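Local coordinates for type 3 secretion system chaperone PscG (PDB 2UWJ), which acts as a type III secretion chaperone that, together with PscE, keeps the needle protein PscF from polymerising too early in the bacterial cytoplasm, at residues 11-16 with 23-28; 31-36 with 43-48; 53-58 with 79-84; 72-77 with 88-93. All blocks are in the same frame, centred on the assembly; numbering follows the deposited sequence.

How the contacts relate
The four contacts follow the all-helical chain from its N-terminal to its C-terminal part. Contacts 1 and 2 share helix 22-34, which packs on helix 4-17 in one and on helix 38-51 in the other; their centres lie about 8 Å apart. Contacts 3 and 4 share helix 71-80, with centres about 11 Å apart, and their segments alternate along the chain. Contacts 1 and 4 lie on opposite sides of the chain's centre, about 24 Å from centre to centre. Helix 38-51 joins the two halves: Ile44 touches Ala13, while Ile46 touches Trp73 and Phe74. Successive helices thus pack into one continuous array, as expected for a member of the TPR clan.

Contact 1. Residues 11-16 with 23-28; sequences ELALAG and EEALCI
Ala13 and Ala25 bring helix 4-17 and helix 22-34 close together. Their CA atoms are 4.4 Å apart, a very short separation for two helices. These consecutive helices pack as a pair, consistent with the TPR clan. Two kinds of contact follow from this.

The first is between a methyl group and the backbone. Ala25 CB rests 3.6 Å from Ala13 O.

The second is purely apolar. The two alanine side chains lie next to each other, with CB of Ala13 and CB of Ala25 4.4 Å apart. Both CB atoms point toward the opposite helix. Ala13 CB also fits against the branched side chain of Ile28, one turn on from Ala25. Its nearest neighbour there is Ile28 CG2, at 3.6 Å. Ile28 CB is almost as close, at 3.7 Å from Ala13 CB. The end of the longer branch comes in too, with Ile28 CD1 3.8 Å from Ala13 CB. With CG1 beside the backbone N (chi1 -68°), the isoleucine turns both branches to the one methyl group.

Helix 38-51 adds to the packing, since Ile44 touches both Ala13 and Ala25. On helix 4-17, Glu11 forms a salt bridge with Arg11 of the PscE chain, and Leu12 packs on Leu8 of that chain.

No hydrogen bond crosses between 11-16 and 23-28. In this buried contact two alanines let the backbones come close, and the branched Ile28 packs on Ala13.

Contact 2. Residues 31-36 with 43-48; sequences WLERLG and LIRISS
Leu32 and Ile44 form the tightly packed part of this contact. Leu32 CD1 meets Ile44 CD1 at 3.4 Å, closer than carbon atoms usually pack. The two side chains cross at about a right angle, so only their end methyl groups touch. Both residues are buried. The backbones stay well apart, with the CA atoms of Leu32 and Ile44 9.9 Å from each other.

Toward the solvent, the partly exposed Glu33 and Arg45 bridge the same gap with long side chains. They reach out from opposite directions. The arginine chain is extended from CG to NE (chi2 -175°, chi3 -174°), which carries its guanidinium to the carboxylate. It grips side-on, using one nitrogen for each oxygen. Arg45 NE bonds to Glu33 OE2 at 2.8 Å, and Arg45 NH2 bonds to Glu33 OE1 at 3.0 Å. Both bonds are nearly straight. The oxygens lie close to the guanidinium plane, but the nitrogens approach from above the carboxylate plane, because the two groups are tilted by 33°. The paired bonds restrict rotation of both ends.

Just after helix 22-34, Gly36 closes its last turn in a Schellman motif. Helix 4-17 borders the apolar side through Ile6, which touches Leu32. Helix 38-51 also contacts helix 71-80, where Ile46 packs on Trp73 and Phe74.

Contact 3. Residues 53-58 with 79-84; sequences GRYQEA and WHLGLG
Tyr55 and His80 have the same first torsion setting, with CG beside the backbone N (chi1 -52° and -62°). This brings a face of the tyrosine ring against His80 CB. Leu81 is set likewise, and its CG comes to lie 3.5 Å from Tyr55 CB.

His80 CB sits over one face of the Tyr55 ring in a CH-pi contact, 3.5 Å from the ring centroid. The atom is displaced toward the hydroxyl end, and its nearest ring atom is Tyr55 CZ at 3.4 Å. The two rings are almost parallel, with planes at 9°, but slid so far apart that they barely overlap. It is therefore the hydroxyl that covers a face of the imidazole: Tyr55 OH lies 3.5 Å from His80 CG. On the opposite face of the tyrosine ring is Gly53 O, and on the opposite face of the imidazole is Trp79 CE3.

Leu81 places both methyl groups against Tyr55 CB, its CD1 and CD2 each being 3.7 Å from that atom. The bent Gln56 chain curls back to Leu81, with Gln56 NE2 3.9 Å from Leu81 CD1.

Segment 53-58 runs from the turn after helix 38-51 into helix 55-59; segment 79-84 holds the end of helix 71-80 and the turn after it. Each turn has a glycine, Gly53 or Gly82, in a Schellman motif.

His80 NE2 hydrogen-bonds to the backbone of another protein chain. No hydrogen bond joins 53-58 to 79-84, so pi and apolar packing hold this surface contact, while the imidazole makes its polar bond to the partner chain.

Contact 4. Residues 72-77 with 88-93; sequences PWFALC and DRRLAG
An antiparallel helix pair, formed by helix 71-80 and helix 84-95, includes this contact. The axes of segments 72-77 and 88-93 come within 9.6 Å, and their directions differ by 156°.

Arg90 reaches toward helix 71-80. Its CG is anti to the backbone N (chi1 -172°) and the chain bends at chi3, which lays the guanidinium against Phe74. One face of that group is covered by Phe74 CB, 3.6 Å from Arg90 CZ and over its centre. The phenyl ring is steeply tilted, with its plane 63° from the guanidinium. Further back along the arginine, Arg90 CD packs 3.4 Å from Ala75 N.

Leu91 adds the apolar contact to Ala75. Its end swings in, so that Leu91 CD2 lies 3.9 Å from Ala75 CB.

The charge of Arg90 is met from the same chain: NE forms a salt bridge with Glu78 and NH1 forms one with Glu71. Both acids flank segment 72-77, so the arginine ties helix 84-95 to either end of it. The antiparallel pairing of consecutive helices is consistent with the helical-hairpin build of the TPR clan.

Contact 1. Residues 11-16 with 23-28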
loop_
_atom_site.group_PDB
_atom_site.type_symbol
_atom_site.label_atom_id
_atom_site.label_comp_id
_atom_site.label_asym_id
_atom_site.label_seq_id
_atom_site.Cartn_x
_atom_site.Cartn_y
_atom_site.Cartn_z
ATOM N N GLU C 11 1.759 3.268 11.086
ATOM C CA GLU C 11 2.720 3.162 9.966
ATOM C C GLU C 11 4.070 3.718 10.327
ATOM O O GLU C 11 5.142 3.168 9.921
ATOM C CB GLU C 11 2.221 3.905 8.718
ATOM C CG GLU C 11 0.960 3.344 8.104
ATOM C CD GLU C 11 0.574 4.137 6.838
ATOM O OE1 GLU C 11 -0.324 5.001 6.920
ATOM O OE2 GLU C 11 1.198 3.920 5.775
ATOM N N LEU C 12 4.070 4.836 11.068
ATOM C CA LEU C 12 5.340 5.387 11.524
ATOM C C LEU C 12 6.030 4.333 12.414
ATOM O O LEU C 12 7.218 4.105 12.290
ATOM C CB LEU C 12 5.123 6.662 12.360
ATOM C CG LEU C 12 4.894 7.938 11.516
ATOM C CD1 LEU C 12 4.255 9.063 12.430
ATOM C CD2 LEU C 12 6.241 8.357 10.881
ATOM N N ALA C 13 5.279 3.702 13.317
ATOM C CA ALA C 13 5.885 2.719 14.217
ATOM C C ALA C 13 6.498 1.529 13.428
ATOM O O ALA C 13 7.605 1.054 13.741
ATOM C CB ALA C 13 4.832 2.194 15.216
ATOM N N LEU C 14 5.761 1.052 12.421
ATOM C CA LEU C 14 6.266 -0.079 11.626
ATOM C C LEU C 14 7.526 0.338 10.878
ATOM O O LEU C 14 8.534 -0.365 10.912
ATOM C CB LEU C 14 5.182 -0.532 10.650
ATOM C CG LEU C 14 5.644 -1.777 9.861
ATOM C CD1 LEU C 14 5.869 -2.953 10.848
ATOM C CD2 LEU C 14 4.546 -2.121 8.825
ATOM N N ALA C 15 7.495 1.504 10.212
ATOM C CA ALA C 15 8.676 1.980 9.473
ATOM C C ALA C 15 9.825 2.127 10.457
ATOM O O ALA C 15 10.945 1.723 10.187
ATOM C CB ALA C 15 8.392 3.347 8.775
ATOM N N GLY C 16 9.538 2.710 11.610
ATOM C CA GLY C 16 10.551 2.911 12.630
ATOM C C GLY C 16 11.130 1.635 13.256
ATOM O O GLY C 16 12.306 1.601 13.667
ATOM N N GLU C 23 12.227 2.173 20.954
ATOM C CA GLU C 23 11.483 2.759 22.072
ATOM C C GLU C 23 10.239 3.471 21.526
ATOM O O GLU C 23 9.136 3.394 22.111
ATOM C CB GLU C 23 12.320 3.820 22.773
ATOM C CG GLU C 23 13.499 3.296 23.558
ATOM C CD GLU C 23 14.258 4.448 24.236
ATOM O OE1 GLU C 23 13.591 5.294 24.899
ATOM O OE2 GLU C 23 15.504 4.505 24.095
ATOM N N GLU C 24 10.429 4.223 20.445
ATOM C CA GLU C 24 9.307 4.911 19.828
ATOM C C GLU C 24 8.234 3.936 19.336
ATOM O O GLU C 24 7.041 4.127 19.606
ATOM C CB GLU C 24 9.776 5.790 18.651
ATOM C CG GLU C 24 10.770 6.912 19.083
ATOM C CD GLU C 24 12.240 6.451 19.193
ATOM O OE1 GLU C 24 12.548 5.264 18.998
ATOM O OE2 GLU C 24 13.090 7.300 19.496
ATOM N N ALA C 25 8.651 2.873 18.643
ATOM C CA ALA C 25 7.705 1.906 18.100
ATOM C C ALA C 25 6.926 1.262 19.227
ATOM O O ALA C 25 5.708 1.079 19.134
ATOM C CB ALA C 25 8.450 0.777 17.270
ATOM N N LEU C 26 7.640 0.919 20.291
ATOM C CA LEU C 26 7.011 0.282 21.450
ATOM C C LEU C 26 5.936 1.186 22.099
ATOM O O LEU C 26 4.858 0.694 22.469
ATOM C CB LEU C 26 8.053 -0.101 22.493
ATOM C CG LEU C 26 7.482 -0.802 23.750
ATOM C CD1 LEU C 26 6.816 -2.108 23.312
ATOM C CD2 LEU C 26 8.602 -1.081 24.816
ATOM N N CYS C 27 6.239 2.473 22.287
ATOM C CA CYS C 27 5.243 3.387 22.864
ATOM C C CYS C 27 4.013 3.408 21.987
ATOM O O CYS C 27 2.878 3.455 22.469
ATOM C CB CYS C 27 5.793 4.827 22.952
ATOM S SG CYS C 27 7.091 5.058 24.179
ATOM N N ILE C 28 4.218 3.366 20.672
ATOM C CA ILE C 28 3.053 3.383 19.795
ATOM C C ILE C 28 2.269 2.085 19.872
ATOM O O ILE C 28 1.041 2.093 19.882
ATOM C CB ILE C 28 3.447 3.697 18.325
ATOM C CG1 ILE C 28 3.929 5.180 18.259
ATOM C CG2 ILE C 28 2.203 3.456 17.382
ATOM C CD1 ILE C 28 4.733 5.578 16.982
#

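Contact 2. Residues 31-36 with 43-48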
loop_
_atom_site.group_PDB
_atom_site.type_symbol
_atom_site.label_atom_id
_atom_site.label_comp_id
_atom_site.label_asym_id
_atom_site.label_seq_id
_atom_site.Cartn_x
_atom_site.Cartn_y
_atom_site.Cartn_z
ATOM N N TRP C 31 0.077 2.049 23.026
ATOM C CA TRP C 31 -1.092 2.924 22.788
ATOM C C TRP C 31 -2.103 2.259 21.824
ATOM O O TRP C 31 -3.299 2.309 22.072
ATOM C CB TRP C 31 -0.573 4.248 22.254
ATOM C CG TRP C 31 -1.610 5.177 21.767
ATOM C CD1 TRP C 31 -2.511 5.904 22.519
ATOM C CD2 TRP C 31 -1.807 5.564 20.419
ATOM N NE1 TRP C 31 -3.248 6.726 21.695
ATOM C CE2 TRP C 31 -2.830 6.534 20.402
ATOM C CE3 TRP C 31 -1.209 5.181 19.208
ATOM C CZ2 TRP C 31 -3.271 7.126 19.235
ATOM C CZ3 TRP C 31 -1.648 5.770 18.028
ATOM C CH2 TRP C 31 -2.674 6.738 18.054
ATOM N N LEU C 32 -1.645 1.619 20.730
ATOM C CA LEU C 32 -2.553 0.927 19.807
ATOM C C LEU C 32 -3.326 -0.181 20.550
ATOM O O LEU C 32 -4.493 -0.447 20.253
ATOM C CB LEU C 32 -1.795 0.295 18.622
ATOM C CG LEU C 32 -1.293 1.323 17.603
ATOM C CD1 LEU C 32 -0.279 0.606 16.691
ATOM C CD2 LEU C 32 -2.503 1.898 16.778
ATOM N N GLU C 33 -2.669 -0.846 21.489
ATOM C CA GLU C 33 -3.373 -1.871 22.245
ATOM C C GLU C 33 -4.467 -1.207 23.117
ATOM O O GLU C 33 -5.575 -1.724 23.230
ATOM C CB GLU C 33 -2.385 -2.681 23.079
ATOM C CG GLU C 33 -1.705 -3.765 22.247
ATOM C CD GLU C 33 -0.573 -4.466 22.971
ATOM O OE1 GLU C 33 -0.307 -4.130 24.145
ATOM O OE2 GLU C 33 0.063 -5.364 22.365
ATOM N N ARG C 34 -4.177 -0.055 23.706
ATOM C CA ARG C 34 -5.235 0.626 24.471
ATOM C C ARG C 34 -6.422 0.942 23.567
ATOM O O ARG C 34 -7.573 0.952 24.023
ATOM C CB ARG C 34 -4.718 1.922 25.043
ATOM C CG ARG C 34 -3.717 1.654 26.070
ATOM C CD ARG C 34 -3.913 2.589 27.222
ATOM N NE ARG C 34 -5.262 2.539 27.791
ATOM C CZ ARG C 34 -5.497 2.781 29.071
ATOM N NH1 ARG C 34 -4.483 3.063 29.878
ATOM N NH2 ARG C 34 -6.733 2.739 29.538
ATOM N N LEU C 35 -6.153 1.178 22.286
ATOM C CA LEU C 35 -7.204 1.506 21.339
ATOM C C LEU C 35 -7.848 0.282 20.697
ATOM O O LEU C 35 -8.729 0.415 19.853
ATOM C CB LEU C 35 -6.656 2.420 20.229
ATOM C CG LEU C 35 -5.967 3.736 20.597
ATOM C CD1 LEU C 35 -5.686 4.500 19.329
ATOM C CD2 LEU C 35 -6.838 4.560 21.487
ATOM N N GLY C 36 -7.367 -0.908 21.046
ATOM C CA GLY C 36 -7.960 -2.109 20.486
ATOM C C GLY C 36 -7.376 -2.571 19.163
ATOM O O GLY C 36 -7.885 -3.521 18.557
ATOM N N LEU C 43 2.093 -6.909 15.346
ATOM C CA LEU C 43 3.015 -6.760 14.205
ATOM C C LEU C 43 4.207 -5.845 14.554
ATOM O O LEU C 43 5.399 -6.169 14.318
ATOM C CB LEU C 43 2.260 -6.123 13.000
ATOM C CG LEU C 43 3.187 -5.671 11.846
ATOM C CD1 LEU C 43 3.904 -6.914 11.361
ATOM C CD2 LEU C 43 2.379 -5.053 10.641
ATOM N N ILE C 44 3.916 -4.684 15.115
ATOM C CA ILE C 44 4.987 -3.729 15.457
ATOM C C ILE C 44 5.934 -4.275 16.521
ATOM O O ILE C 44 7.162 -4.182 16.388
ATOM C CB ILE C 44 4.366 -2.357 15.938
ATOM C CG1 ILE C 44 3.693 -1.636 14.727
ATOM C CG2 ILE C 44 5.459 -1.467 16.556
ATOM C CD1 ILE C 44 2.477 -0.630 15.184
ATOM N N ARG C 45 5.362 -4.862 17.559
ATOM C CA ARG C 45 6.137 -5.455 18.649
ATOM C C ARG C 45 7.075 -6.515 18.076
ATOM O O ARG C 45 8.258 -6.540 18.387
ATOM C CB ARG C 45 5.175 -6.142 19.638
ATOM C CG ARG C 45 4.479 -5.174 20.660
ATOM C CD ARG C 45 3.669 -5.974 21.649
ATOM N NE ARG C 45 2.879 -5.122 22.547
ATOM C CZ ARG C 45 3.396 -4.448 23.573
ATOM N NH1 ARG C 45 4.700 -4.533 23.806
ATOM N NH2 ARG C 45 2.618 -3.726 24.393
ATOM N N ILE C 46 6.513 -7.408 17.261
ATOM C CA ILE C 46 7.315 -8.500 16.675
ATOM C C ILE C 46 8.442 -8.002 15.714
ATOM O O ILE C 46 9.608 -8.431 15.788
ATOM C CB ILE C 46 6.407 -9.476 15.961
ATOM C CG1 ILE C 46 5.615 -10.251 17.028
ATOM C CG2 ILE C 46 7.268 -10.443 15.071
ATOM C CD1 ILE C 46 4.414 -11.053 16.490
ATOM N N SER C 47 8.092 -7.055 14.852
ATOM C CA SER C 47 9.057 -6.505 13.932
ATOM C C SER C 47 10.189 -5.817 14.715
ATOM O O SER C 47 11.391 -5.985 14.394
ATOM C CB SER C 47 8.393 -5.495 12.982
ATOM O OG SER C 47 9.372 -4.873 12.163
ATOM N N SER C 48 9.825 -5.050 15.737
ATOM C CA SER C 48 10.821 -4.330 16.521
ATOM C C SER C 48 11.759 -5.325 17.220
ATOM O O SER C 48 12.973 -5.156 17.186
ATOM C CB SER C 48 10.165 -3.477 17.606
ATOM O OG SER C 48 11.188 -2.930 18.413
#

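Contact 3. Residues 53-58 with 79-84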
loop_
_atom_site.group_PDB
_atom_site.type_symbol
_atom_site.label_atom_id
_atom_site.label_comp_id
_atom_site.label_asym_id
_atom_site.label_seq_id
_atom_site.Cartn_x
_atom_site.Cartn_y
_atom_site.Cartn_z
ATOM N N GLY C 53 17.229 -8.360 16.775
ATOM C CA GLY C 53 17.866 -9.658 16.973
ATOM C C GLY C 53 17.318 -10.391 18.204
ATOM O O GLY C 53 17.861 -11.428 18.602
ATOM N N ARG C 54 16.227 -9.902 18.803
ATOM C CA ARG C 54 15.648 -10.549 20.002
ATOM C C ARG C 54 14.636 -11.554 19.550
ATOM O O ARG C 54 13.390 -11.387 19.760
ATOM C CB ARG C 54 14.979 -9.497 20.866
ATOM C CG ARG C 54 15.976 -8.562 21.512
ATOM C CD ARG C 54 15.330 -8.266 22.867
ATOM N NE ARG C 54 15.028 -6.885 22.909
ATOM C CZ ARG C 54 14.257 -6.238 23.766
ATOM N NH1 ARG C 54 13.603 -6.799 24.789
ATOM N NH2 ARG C 54 14.155 -4.953 23.532
ATOM N N TYR C 55 15.149 -12.586 18.903
ATOM C CA TYR C 55 14.320 -13.617 18.291
ATOM C C TYR C 55 13.451 -14.452 19.218
ATOM O O TYR C 55 12.298 -14.786 18.849
ATOM C CB TYR C 55 15.187 -14.581 17.428
ATOM C CG TYR C 55 16.086 -13.864 16.403
ATOM C CD1 TYR C 55 15.527 -13.029 15.409
ATOM C CD2 TYR C 55 17.511 -13.961 16.472
ATOM C CE1 TYR C 55 16.331 -12.289 14.509
ATOM C CE2 TYR C 55 18.322 -13.230 15.570
ATOM C CZ TYR C 55 17.731 -12.404 14.598
ATOM O OH TYR C 55 18.519 -11.711 13.707
ATOM N N GLN C 56 14.014 -14.856 20.371
ATOM C CA GLN C 56 13.277 -15.657 21.336
ATOM C C GLN C 56 12.096 -14.871 21.911
ATOM O O GLN C 56 11.014 -15.410 22.084
ATOM C CB GLN C 56 14.224 -16.171 22.459
ATOM C CG GLN C 56 14.971 -17.472 22.062
ATOM C CD GLN C 56 14.040 -18.707 21.921
ATOM O OE1 GLN C 56 12.798 -18.623 22.072
ATOM N NE2 GLN C 56 14.648 -19.863 21.633
ATOM N N GLU C 57 12.298 -13.601 22.208
ATOM C CA GLU C 57 11.190 -12.815 22.738
ATOM C C GLU C 57 10.103 -12.625 21.644
ATOM O O GLU C 57 8.905 -12.672 21.949
ATOM C CB GLU C 57 11.688 -11.465 23.252
ATOM C CG GLU C 57 12.674 -11.604 24.488
ATOM C CD GLU C 57 13.412 -10.294 24.700
ATOM O OE1 GLU C 57 12.864 -9.364 25.330
ATOM O OE2 GLU C 57 14.537 -10.207 24.166
ATOM N N ALA C 58 10.510 -12.419 20.387
ATOM C CA ALA C 58 9.508 -12.274 19.315
ATOM C C ALA C 58 8.734 -13.581 19.208
ATOM O O ALA C 58 7.512 -13.569 19.044
ATOM C CB ALA C 58 10.184 -11.890 17.948
ATOM N N TRP C 79 14.555 -19.152 11.608
ATOM C CA TRP C 79 15.663 -19.172 10.664
ATOM C C TRP C 79 16.927 -18.548 11.297
ATOM O O TRP C 79 17.981 -19.188 11.277
ATOM C CB TRP C 79 15.283 -18.424 9.383
ATOM C CG TRP C 79 16.385 -18.302 8.322
ATOM C CD1 TRP C 79 17.059 -19.331 7.678
ATOM C CD2 TRP C 79 16.814 -17.090 7.687
ATOM N NE1 TRP C 79 17.864 -18.821 6.662
ATOM C CE2 TRP C 79 17.738 -17.454 6.644
ATOM C CE3 TRP C 79 16.506 -15.732 7.880
ATOM C CZ2 TRP C 79 18.343 -16.504 5.806
ATOM C CZ3 TRP C 79 17.120 -14.772 7.030
ATOM C CH2 TRP C 79 18.027 -15.175 6.007
ATOM N N HIS C 80 16.841 -17.336 11.863
ATOM C CA HIS C 80 18.032 -16.709 12.438
ATOM C C HIS C 80 18.508 -17.433 13.680
ATOM O O HIS C 80 19.683 -17.307 14.041
ATOM C CB HIS C 80 17.823 -15.212 12.770
ATOM C CG HIS C 80 17.520 -14.355 11.575
ATOM N ND1 HIS C 80 18.486 -13.897 10.709
ATOM C CD2 HIS C 80 16.351 -13.791 11.151
ATOM C CE1 HIS C 80 17.956 -13.084 9.816
ATOM N NE2 HIS C 80 16.653 -12.999 10.062
ATOM N N LEU C 81 17.622 -18.188 14.342
ATOM C CA LEU C 81 18.032 -18.934 15.527
ATOM C C LEU C 81 18.580 -20.341 15.124
ATOM O O LEU C 81 18.932 -21.137 15.985
ATOM C CB LEU C 81 16.849 -19.071 16.521
ATOM C CG LEU C 81 16.386 -17.839 17.318
ATOM C CD1 LEU C 81 15.111 -18.209 18.150
ATOM C CD2 LEU C 81 17.524 -17.324 18.254
ATOM N N GLY C 82 18.614 -20.638 13.823
ATOM C CA GLY C 82 19.096 -21.934 13.349
ATOM C C GLY C 82 18.192 -23.112 13.665
ATOM O O GLY C 82 18.605 -24.279 13.628
ATOM N N LEU C 83 16.935 -22.827 13.972
ATOM C CA LEU C 83 15.964 -23.880 14.290
ATOM C C LEU C 83 15.420 -24.450 12.981
ATOM O O LEU C 83 14.242 -24.257 12.636
ATOM C CB LEU C 83 14.843 -23.281 15.151
ATOM C CG LEU C 83 15.316 -22.874 16.545
ATOM C CD1 LEU C 83 14.249 -22.072 17.313
ATOM C CD2 LEU C 83 15.684 -24.176 17.282
ATOM N N GLY C 84 16.265 -25.182 12.263
ATOM C CA GLY C 84 15.888 -25.725 10.948
ATOM C C GLY C 84 14.631 -26.574 10.813
ATOM O O GLY C 84 13.812 -26.384 9.885
#

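Contact 4. Residues 72-77 with 88-93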
loop_
_atom_site.group_PDB
_atom_site.type_symbol
_atom_site.label_atom_id
_atom_site.label_comp_id
_atom_site.label_asym_id
_atom_site.label_seq_id
_atom_site.Cartn_x
_atom_site.Cartn_y
_atom_site.Cartn_z
ATOM N N PRO C 72 4.905 -15.381 9.043
ATOM C CA PRO C 72 6.227 -15.252 8.417
ATOM C C PRO C 72 7.312 -14.748 9.389
ATOM O O PRO C 72 8.466 -15.138 9.258
ATOM C CB PRO C 72 5.992 -14.248 7.271
ATOM C CG PRO C 72 4.505 -14.590 6.844
ATOM C CD PRO C 72 3.835 -14.770 8.203
ATOM N N TRP C 73 6.947 -13.835 10.305
ATOM C CA TRP C 73 7.899 -13.307 11.256
ATOM C C TRP C 73 8.429 -14.419 12.145
ATOM O O TRP C 73 9.636 -14.423 12.451
ATOM C CB TRP C 73 7.285 -12.217 12.152
ATOM C CG TRP C 73 6.809 -11.082 11.338
ATOM C CD1 TRP C 73 5.568 -10.933 10.746
ATOM C CD2 TRP C 73 7.571 -9.930 10.975
ATOM N NE1 TRP C 73 5.521 -9.734 10.035
ATOM C CE2 TRP C 73 6.741 -9.104 10.172
ATOM C CE3 TRP C 73 8.886 -9.509 11.255
ATOM C CZ2 TRP C 73 7.194 -7.874 9.653
ATOM C CZ3 TRP C 73 9.327 -8.276 10.729
ATOM C CH2 TRP C 73 8.495 -7.488 9.955
ATOM N N PHE C 74 7.579 -15.350 12.564
ATOM C CA PHE C 74 8.066 -16.460 13.410
ATOM C C PHE C 74 9.007 -17.388 12.589
ATOM O O PHE C 74 10.031 -17.829 13.129
ATOM C CB PHE C 74 6.892 -17.241 14.036
ATOM C CG PHE C 74 5.919 -16.341 14.778
ATOM C CD1 PHE C 74 6.393 -15.320 15.596
ATOM C CD2 PHE C 74 4.526 -16.508 14.633
ATOM C CE1 PHE C 74 5.484 -14.452 16.283
ATOM C CE2 PHE C 74 3.622 -15.661 15.306
ATOM C CZ PHE C 74 4.095 -14.641 16.121
ATOM N N ALA C 75 8.670 -17.672 11.321
ATOM C CA ALA C 75 9.584 -18.460 10.454
ATOM C C ALA C 75 10.969 -17.713 10.395
ATOM O O ALA C 75 12.044 -18.325 10.514
ATOM C CB ALA C 75 9.033 -18.545 9.030
ATOM N N LEU C 76 10.936 -16.397 10.214
ATOM C CA LEU C 76 12.214 -15.644 10.084
ATOM C C LEU C 76 13.015 -15.780 11.384
ATOM O O LEU C 76 14.263 -15.913 11.344
ATOM C CB LEU C 76 11.975 -14.152 9.775
ATOM C CG LEU C 76 11.504 -13.882 8.305
ATOM C CD1 LEU C 76 11.002 -12.444 8.168
ATOM C CD2 LEU C 76 12.620 -14.151 7.333
ATOM N N CYS C 77 12.323 -15.713 12.530
ATOM C CA CYS C 77 12.982 -15.832 13.842
ATOM C C CYS C 77 13.629 -17.226 13.998
ATOM O O CYS C 77 14.784 -17.376 14.496
ATOM C CB CYS C 77 11.963 -15.590 14.982
ATOM S SG CYS C 77 11.577 -13.842 15.187
ATOM N N ASP C 88 11.100 -25.563 9.000
ATOM C CA ASP C 88 10.542 -26.368 7.931
ATOM C C ASP C 88 9.105 -26.751 8.204
ATOM O O ASP C 88 8.302 -26.774 7.281
ATOM C CB ASP C 88 11.387 -27.639 7.666
ATOM C CG ASP C 88 12.783 -27.317 7.123
ATOM O OD1 ASP C 88 12.978 -26.212 6.538
ATOM O OD2 ASP C 88 13.691 -28.180 7.272
ATOM N N ARG C 89 8.764 -27.087 9.443
ATOM C CA ARG C 89 7.362 -27.436 9.747
ATOM C C ARG C 89 6.463 -26.189 9.573
ATOM O O ARG C 89 5.352 -26.271 9.020
ATOM C CB ARG C 89 7.185 -27.942 11.189
ATOM C CG ARG C 89 7.781 -29.345 11.456
ATOM C CD ARG C 89 7.425 -29.851 12.857
ATOM N NE ARG C 89 7.966 -29.048 13.960
ATOM C CZ ARG C 89 9.203 -29.149 14.445
ATOM N NH1 ARG C 89 10.069 -30.028 13.923
ATOM N NH2 ARG C 89 9.572 -28.385 15.477
ATOM N N ARG C 90 6.910 -25.043 10.081
ATOM C CA ARG C 90 6.096 -23.835 9.934
ATOM C C ARG C 90 5.885 -23.530 8.435
ATOM O O ARG C 90 4.743 -23.301 7.984
ATOM C CB ARG C 90 6.760 -22.637 10.669
ATOM C CG ARG C 90 5.841 -21.382 10.721
ATOM C CD ARG C 90 6.464 -20.259 11.570
ATOM N NE ARG C 90 6.877 -20.684 12.919
ATOM C CZ ARG C 90 6.106 -20.715 14.017
ATOM N NH1 ARG C 90 4.814 -20.356 14.005
ATOM N NH2 ARG C 90 6.648 -21.071 15.177
ATOM N N LEU C 91 6.969 -23.521 7.646
ATOM C CA LEU C 91 6.817 -23.256 6.209
ATOM C C LEU C 91 5.880 -24.262 5.539
ATOM O O LEU C 91 4.992 -23.872 4.763
ATOM C CB LEU C 91 8.166 -23.230 5.473
ATOM C CG LEU C 91 9.143 -22.149 5.910
ATOM C CD1 LEU C 91 10.364 -22.148 4.985
ATOM C CD2 LEU C 91 8.389 -20.778 5.878
ATOM N N ALA C 92 6.024 -25.548 5.865
ATOM C CA ALA C 92 5.129 -26.567 5.279
ATOM C C ALA C 92 3.657 -26.238 5.631
ATOM O O ALA C 92 2.763 -26.390 4.805
ATOM C CB ALA C 92 5.518 -28.013 5.797
ATOM N N GLY C 93 3.410 -25.767 6.850
ATOM C CA GLY C 93 2.052 -25.412 7.231
ATOM C C GLY C 93 1.517 -24.227 6.418
ATOM O O GLY C 93 0.414 -24.273 5.877
#